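Local coordinates for uncharacterized protein YjhP (Escherichia coli, PDB 1NKV) that is of unknown function but may act as an S-adenosylmethionine-dependent methyltransferase, at residues C[55-69]-C[84-98]. Residues are numbered along the deposited sequence; the frame is centred on the assembly and turned at random.
Sequences ARDHGITGTGIDMSS and VSERVHFIHNDAAGY
Ile65 divides its branches among Tyr98, Ile91 and Asn93 on one face of the sheet. Its CD1 sits over the Tyr98 ring in a CH-pi contact, 3.9 Å from the centroid and 20° off the ring normal, while its CG1 lies alongside Ile91, 3.9 Å from CD1 of that residue. A chi1 of -51° sets CG2 anti to the backbone N, where it meets Asn93 CB. Cut back to an alanine, this position would probably leave the Tyr98 face and Ile91 CD1 without their shared apolar neighbour. The strands carrying the two isoleucines, 62-65 and 88-91, run parallel, their axes 20° apart, in a ladder where His89 N donates to Gly62 O (2.8 Å) and Gly64 N to His89 O (2.8 Å). Helix 73-81 links them as a beta-alpha-beta crossover of the Rossmann-like methyltransferase fold, with 88-91 outermost in the chain's sheet. On the other face, the Phe90 ring approaches Gly64 obliquely, CD1 to CA 3.6 Å. At the start of the ladder, the Arg87 guanidinium lays one face over the Gly59 backbone, and Ala55 CB meets Val88 CG2. Beyond its other end, Asp66 OD2 accepts from Ser69 OG at 2.7 Å and, at longer range, Ser68 OG; Leu41 and Leu43 of strand 40-43 flank Ile65.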
loop_
_atom_site.group_PDB
_atom_site.type_symbol
_atom_site.label_atom_id
_atom_site.label_comp_id
_atom_site.label_asym_id
_atom_site.label_seq_id
_atom_site.Cartn_x
_atom_site.Cartn_y
_atom_site.Cartn_z
ATOM N N ALA C 55 -16.018 17.645 -4.270
ATOM C CA ALA C 55 -16.547 18.976 -4.524
ATOM C C ALA C 55 -15.553 20.053 -4.135
ATOM O O ALA C 55 -15.475 21.103 -4.778
ATOM C CB ALA C 55 -17.829 19.177 -3.763
ATOM N N ARG C 56 -14.784 19.793 -3.088
ATOM C CA ARG C 56 -13.806 20.766 -2.648
ATOM C C ARG C 56 -12.470 20.583 -3.351
ATOM O O ARG C 56 -11.775 21.559 -3.610
ATOM C CB ARG C 56 -13.605 20.691 -1.133
ATOM C CG ARG C 56 -12.322 20.018 -0.678
ATOM C CD ARG C 56 -12.421 19.727 0.790
ATOM N NE ARG C 56 -11.294 18.966 1.333
ATOM C CZ ARG C 56 -10.875 17.789 0.870
ATOM N NH1 ARG C 56 -11.472 17.216 -0.159
ATOM N NH2 ARG C 56 -9.873 17.162 1.454
ATOM N N ASP C 57 -12.103 19.350 -3.674
ATOM C CA ASP C 57 -10.824 19.144 -4.330
ATOM C C ASP C 57 -10.839 19.438 -5.815
ATOM O O ASP C 57 -10.112 20.301 -6.293
ATOM C CB ASP C 57 -10.329 17.721 -4.085
ATOM C CG ASP C 57 -10.140 17.438 -2.619
ATOM O OD1 ASP C 57 -10.041 18.426 -1.861
ATOM O OD2 ASP C 57 -10.086 16.254 -2.224
ATOM N N HIS C 58 -11.673 18.721 -6.545
ATOM C CA HIS C 58 -11.769 18.901 -7.979
ATOM C C HIS C 58 -12.820 19.939 -8.326
ATOM O O HIS C 58 -13.114 20.160 -9.497
ATOM C CB HIS C 58 -12.120 17.576 -8.614
ATOM C CG HIS C 58 -11.196 16.473 -8.215
ATOM N ND1 HIS C 58 -9.836 16.531 -8.426
ATOM C CD2 HIS C 58 -11.428 15.302 -7.579
ATOM C CE1 HIS C 58 -9.269 15.445 -7.934
ATOM N NE2 HIS C 58 -10.213 14.682 -7.414
ATOM N N GLY C 59 -13.385 20.563 -7.297
ATOM C CA GLY C 59 -14.404 21.576 -7.492
ATOM C C GLY C 59 -15.498 21.198 -8.464
ATOM O O GLY C 59 -15.580 21.761 -9.548
ATOM N N ILE C 60 -16.358 20.262 -8.091
ATOM C CA ILE C 60 -17.423 19.871 -9.000
ATOM C C ILE C 60 -18.825 20.007 -8.420
ATOM O O ILE C 60 -18.995 20.324 -7.250
ATOM C CB ILE C 60 -17.194 18.435 -9.491
ATOM C CG1 ILE C 60 -16.883 17.504 -8.318
ATOM C CG2 ILE C 60 -16.044 18.421 -10.468
ATOM C CD1 ILE C 60 -18.084 17.118 -7.490
ATOM N N THR C 61 -19.832 19.789 -9.254
ATOM C CA THR C 61 -21.212 19.884 -8.797
ATOM C C THR C 61 -21.699 18.451 -8.554
ATOM O O THR C 61 -21.093 17.493 -9.044
ATOM C CB THR C 61 -22.110 20.586 -9.860
ATOM O OG1 THR C 61 -21.560 21.868 -10.182
ATOM C CG2 THR C 61 -23.521 20.787 -9.329
ATOM N N GLY C 62 -22.774 18.287 -7.797
ATOM C CA GLY C 62 -23.231 16.940 -7.563
ATOM C C GLY C 62 -24.450 16.851 -6.693
ATOM O O GLY C 62 -24.840 17.835 -6.074
ATOM N N THR C 63 -25.044 15.663 -6.660
ATOM C CA THR C 63 -26.229 15.411 -5.862
ATOM C C THR C 63 -26.263 13.953 -5.411
ATOM O O THR C 63 -26.103 13.042 -6.224
ATOM C CB THR C 63 -27.510 15.782 -6.656
ATOM O OG1 THR C 63 -28.628 15.053 -6.134
ATOM C CG2 THR C 63 -27.335 15.490 -8.135
ATOM N N GLY C 64 -26.459 13.745 -4.111
ATOM C CA GLY C 64 -26.480 12.402 -3.565
ATOM C C GLY C 64 -27.868 11.949 -3.180
ATOM O O GLY C 64 -28.660 12.724 -2.673
ATOM N N ILE C 65 -28.169 10.684 -3.413
ATOM C CA ILE C 65 -29.483 10.155 -3.092
ATOM C C ILE C 65 -29.313 9.116 -2.000
ATOM O O ILE C 65 -29.205 7.918 -2.281
ATOM C CB ILE C 65 -30.100 9.475 -4.325
ATOM C CG1 ILE C 65 -30.029 10.421 -5.514
ATOM C CG2 ILE C 65 -31.529 9.077 -4.051
ATOM C CD1 ILE C 65 -30.518 9.826 -6.774
ATOM N N ASP C 66 -29.291 9.559 -0.750
ATOM C CA ASP C 66 -29.104 8.611 0.336
ATOM C C ASP C 66 -30.339 7.838 0.748
ATOM O O ASP C 66 -31.440 8.375 0.854
ATOM C CB ASP C 66 -28.493 9.281 1.564
ATOM C CG ASP C 66 -28.049 8.258 2.605
ATOM O OD1 ASP C 66 -27.570 7.163 2.178
ATOM O OD2 ASP C 66 -28.169 8.552 3.825
HETATM N N MSE C 67 -30.113 6.558 1.005
HETATM C CA MSE C 67 -31.164 5.638 1.380
HETATM C C MSE C 67 -30.785 4.876 2.657
HETATM O O MSE C 67 -31.187 3.730 2.842
HETATM C CB MSE C 67 -31.403 4.686 0.198
HETATM C CG MSE C 67 -30.097 4.305 -0.538
HETATM SE SE MSE C 67 -30.201 3.632 -2.388
HETATM C CE MSE C 67 -30.148 5.290 -3.377
ATOM N N SER C 68 -30.027 5.520 3.546
ATOM C CA SER C 68 -29.605 4.874 4.789
ATOM C C SER C 68 -29.943 5.660 6.056
ATOM O O SER C 68 -29.623 5.224 7.164
ATOM C CB SER C 68 -28.092 4.603 4.766
ATOM O OG SER C 68 -27.339 5.716 5.225
ATOM N N SER C 69 -30.588 6.808 5.905
ATOM C CA SER C 69 -30.926 7.608 7.071
ATOM C C SER C 69 -32.199 8.425 6.897
ATOM O O SER C 69 -32.542 8.833 5.786
ATOM C CB SER C 69 -29.751 8.525 7.410
ATOM O OG SER C 69 -29.285 9.189 6.248
ATOM N N VAL C 84 -18.932 24.077 0.773
ATOM C CA VAL C 84 -19.209 23.692 -0.589
ATOM C C VAL C 84 -20.652 23.212 -0.726
ATOM O O VAL C 84 -20.989 22.488 -1.651
ATOM C CB VAL C 84 -18.217 22.601 -1.035
ATOM C CG1 VAL C 84 -18.497 21.305 -0.301
ATOM C CG2 VAL C 84 -18.280 22.432 -2.535
ATOM N N SER C 85 -21.504 23.655 0.192
ATOM C CA SER C 85 -22.914 23.279 0.198
ATOM C C SER C 85 -23.705 23.991 -0.890
ATOM O O SER C 85 -24.931 23.912 -0.928
ATOM C CB SER C 85 -23.535 23.606 1.554
ATOM O OG SER C 85 -23.405 24.987 1.838
ATOM N N GLU C 86 -23.001 24.693 -1.766
ATOM C CA GLU C 86 -23.648 25.416 -2.847
ATOM C C GLU C 86 -23.454 24.608 -4.129
ATOM O O GLU C 86 -24.084 24.866 -5.155
ATOM C CB GLU C 86 -23.017 26.804 -2.992
ATOM C CG GLU C 86 -23.840 27.785 -3.818
ATOM C CD GLU C 86 -25.003 28.398 -3.038
ATOM O OE1 GLU C 86 -25.662 27.667 -2.256
ATOM O OE2 GLU C 86 -25.265 29.611 -3.219
ATOM N N ARG C 87 -22.578 23.611 -4.047
ATOM C CA ARG C 87 -22.270 22.753 -5.177
ATOM C C ARG C 87 -22.893 21.371 -5.048
ATOM O O ARG C 87 -23.460 20.843 -6.006
ATOM C CB ARG C 87 -20.757 22.623 -5.314
ATOM C CG ARG C 87 -20.086 23.833 -5.927
ATOM C CD ARG C 87 -18.577 23.722 -5.791
ATOM N NE ARG C 87 -17.867 24.292 -6.936
ATOM C CZ ARG C 87 -16.546 24.422 -7.003
ATOM N NH1 ARG C 87 -15.791 24.027 -5.987
ATOM N NH2 ARG C 87 -15.982 24.936 -8.090
ATOM N N VAL C 88 -22.798 20.799 -3.855
ATOM C CA VAL C 88 -23.326 19.467 -3.590
ATOM C C VAL C 88 -24.686 19.451 -2.904
ATOM O O VAL C 88 -24.851 19.999 -1.817
ATOM C CB VAL C 88 -22.353 18.673 -2.725
ATOM C CG1 VAL C 88 -22.980 17.361 -2.315
ATOM C CG2 VAL C 88 -21.073 18.430 -3.494
ATOM N N HIS C 89 -25.651 18.788 -3.532
ATOM C CA HIS C 89 -27.003 18.695 -2.997
ATOM C C HIS C 89 -27.336 17.265 -2.533
ATOM O O HIS C 89 -26.840 16.291 -3.094
ATOM C CB HIS C 89 -27.991 19.149 -4.076
ATOM C CG HIS C 89 -29.418 19.160 -3.629
ATOM N ND1 HIS C 89 -29.853 19.892 -2.546
ATOM C CD2 HIS C 89 -30.511 18.528 -4.121
ATOM C CE1 HIS C 89 -31.152 19.712 -2.388
ATOM N NE2 HIS C 89 -31.576 18.889 -3.331
ATOM N N PHE C 90 -28.177 17.137 -1.514
ATOM C CA PHE C 90 -28.546 15.820 -1.016
ATOM C C PHE C 90 -30.055 15.684 -0.865
ATOM O O PHE C 90 -30.743 16.651 -0.543
ATOM C CB PHE C 90 -27.846 15.544 0.323
ATOM C CG PHE C 90 -26.375 15.225 0.189
ATOM C CD1 PHE C 90 -25.951 14.041 -0.400
ATOM C CD2 PHE C 90 -25.409 16.114 0.651
ATOM C CE1 PHE C 90 -24.592 13.754 -0.520
ATOM C CE2 PHE C 90 -24.051 15.833 0.533
ATOM C CZ PHE C 90 -23.646 14.658 -0.050
ATOM N N ILE C 91 -30.571 14.484 -1.107
ATOM C CA ILE C 91 -32.003 14.250 -1.010
ATOM C C ILE C 91 -32.298 12.898 -0.423
ATOM O O ILE C 91 -31.816 11.879 -0.911
ATOM C CB ILE C 91 -32.686 14.298 -2.383
ATOM C CG1 ILE C 91 -31.948 13.363 -3.347
ATOM C CG2 ILE C 91 -32.735 15.732 -2.895
ATOM C CD1 ILE C 91 -32.644 13.139 -4.658
ATOM N N HIS C 92 -33.107 12.889 0.624
ATOM C CA HIS C 92 -33.472 11.646 1.274
ATOM C C HIS C 92 -34.421 10.856 0.366
ATOM O O HIS C 92 -35.626 10.828 0.596
ATOM C CB HIS C 92 -34.144 11.946 2.615
ATOM C CG HIS C 92 -34.655 10.728 3.311
ATOM N ND1 HIS C 92 -35.725 10.761 4.179
ATOM C CD2 HIS C 92 -34.268 9.433 3.237
ATOM C CE1 HIS C 92 -35.978 9.536 4.606
ATOM N NE2 HIS C 92 -35.109 8.712 4.049
ATOM N N ASN C 93 -33.876 10.225 -0.670
ATOM C CA ASN C 93 -34.697 9.440 -1.587
ATOM C C ASN C 93 -34.136 8.041 -1.760
ATOM O O ASN C 93 -32.930 7.839 -1.700
ATOM C CB ASN C 93 -34.767 10.109 -2.953
ATOM C CG ASN C 93 -35.994 9.697 -3.735
ATOM O OD1 ASN C 93 -36.318 8.507 -3.835
ATOM N ND2 ASN C 93 -36.692 10.686 -4.297
ATOM N N ASP C 94 -34.997 7.068 -1.999
ATOM C CA ASP C 94 -34.503 5.713 -2.152
ATOM C C ASP C 94 -34.538 5.178 -3.580
ATOM O O ASP C 94 -35.564 4.674 -4.042
ATOM C CB ASP C 94 -35.271 4.784 -1.209
ATOM C CG ASP C 94 -35.201 5.245 0.238
ATOM O OD1 ASP C 94 -35.669 6.369 0.525
ATOM O OD2 ASP C 94 -34.678 4.490 1.089
ATOM N N ALA C 95 -33.396 5.297 -4.258
ATOM C CA ALA C 95 -33.210 4.823 -5.631
ATOM C C ALA C 95 -34.359 5.150 -6.592
ATOM O O ALA C 95 -34.571 6.308 -6.945
ATOM C CB ALA C 95 -32.948 3.313 -5.623
ATOM N N ALA C 96 -35.082 4.116 -7.016
ATOM C CA ALA C 96 -36.205 4.258 -7.936
ATOM C C ALA C 96 -37.104 5.452 -7.601
ATOM O O ALA C 96 -37.096 5.957 -6.475
ATOM C CB ALA C 96 -37.031 2.970 -7.947
ATOM N N GLY C 97 -37.888 5.890 -8.582
ATOM C CA GLY C 97 -38.760 7.026 -8.364
ATOM C C GLY C 97 -37.941 8.301 -8.345
ATOM O O GLY C 97 -38.069 9.125 -7.437
ATOM N N TYR C 98 -37.084 8.456 -9.351
ATOM C CA TYR C 98 -36.235 9.636 -9.462
ATOM C C TYR C 98 -35.861 9.965 -10.906
ATOM O O TYR C 98 -35.549 9.072 -11.693
ATOM C CB TYR C 98 -34.950 9.445 -8.659
ATOM C CG TYR C 98 -33.988 10.591 -8.828
ATOM C CD1 TYR C 98 -34.239 11.829 -8.245
ATOM C CD2 TYR C 98 -32.840 10.450 -9.599
ATOM C CE1 TYR C 98 -33.367 12.899 -8.424
ATOM C CE2 TYR C 98 -31.964 11.509 -9.786
ATOM C CZ TYR C 98 -32.231 12.732 -9.195
ATOM O OH TYR C 98 -31.353 13.778 -9.367
#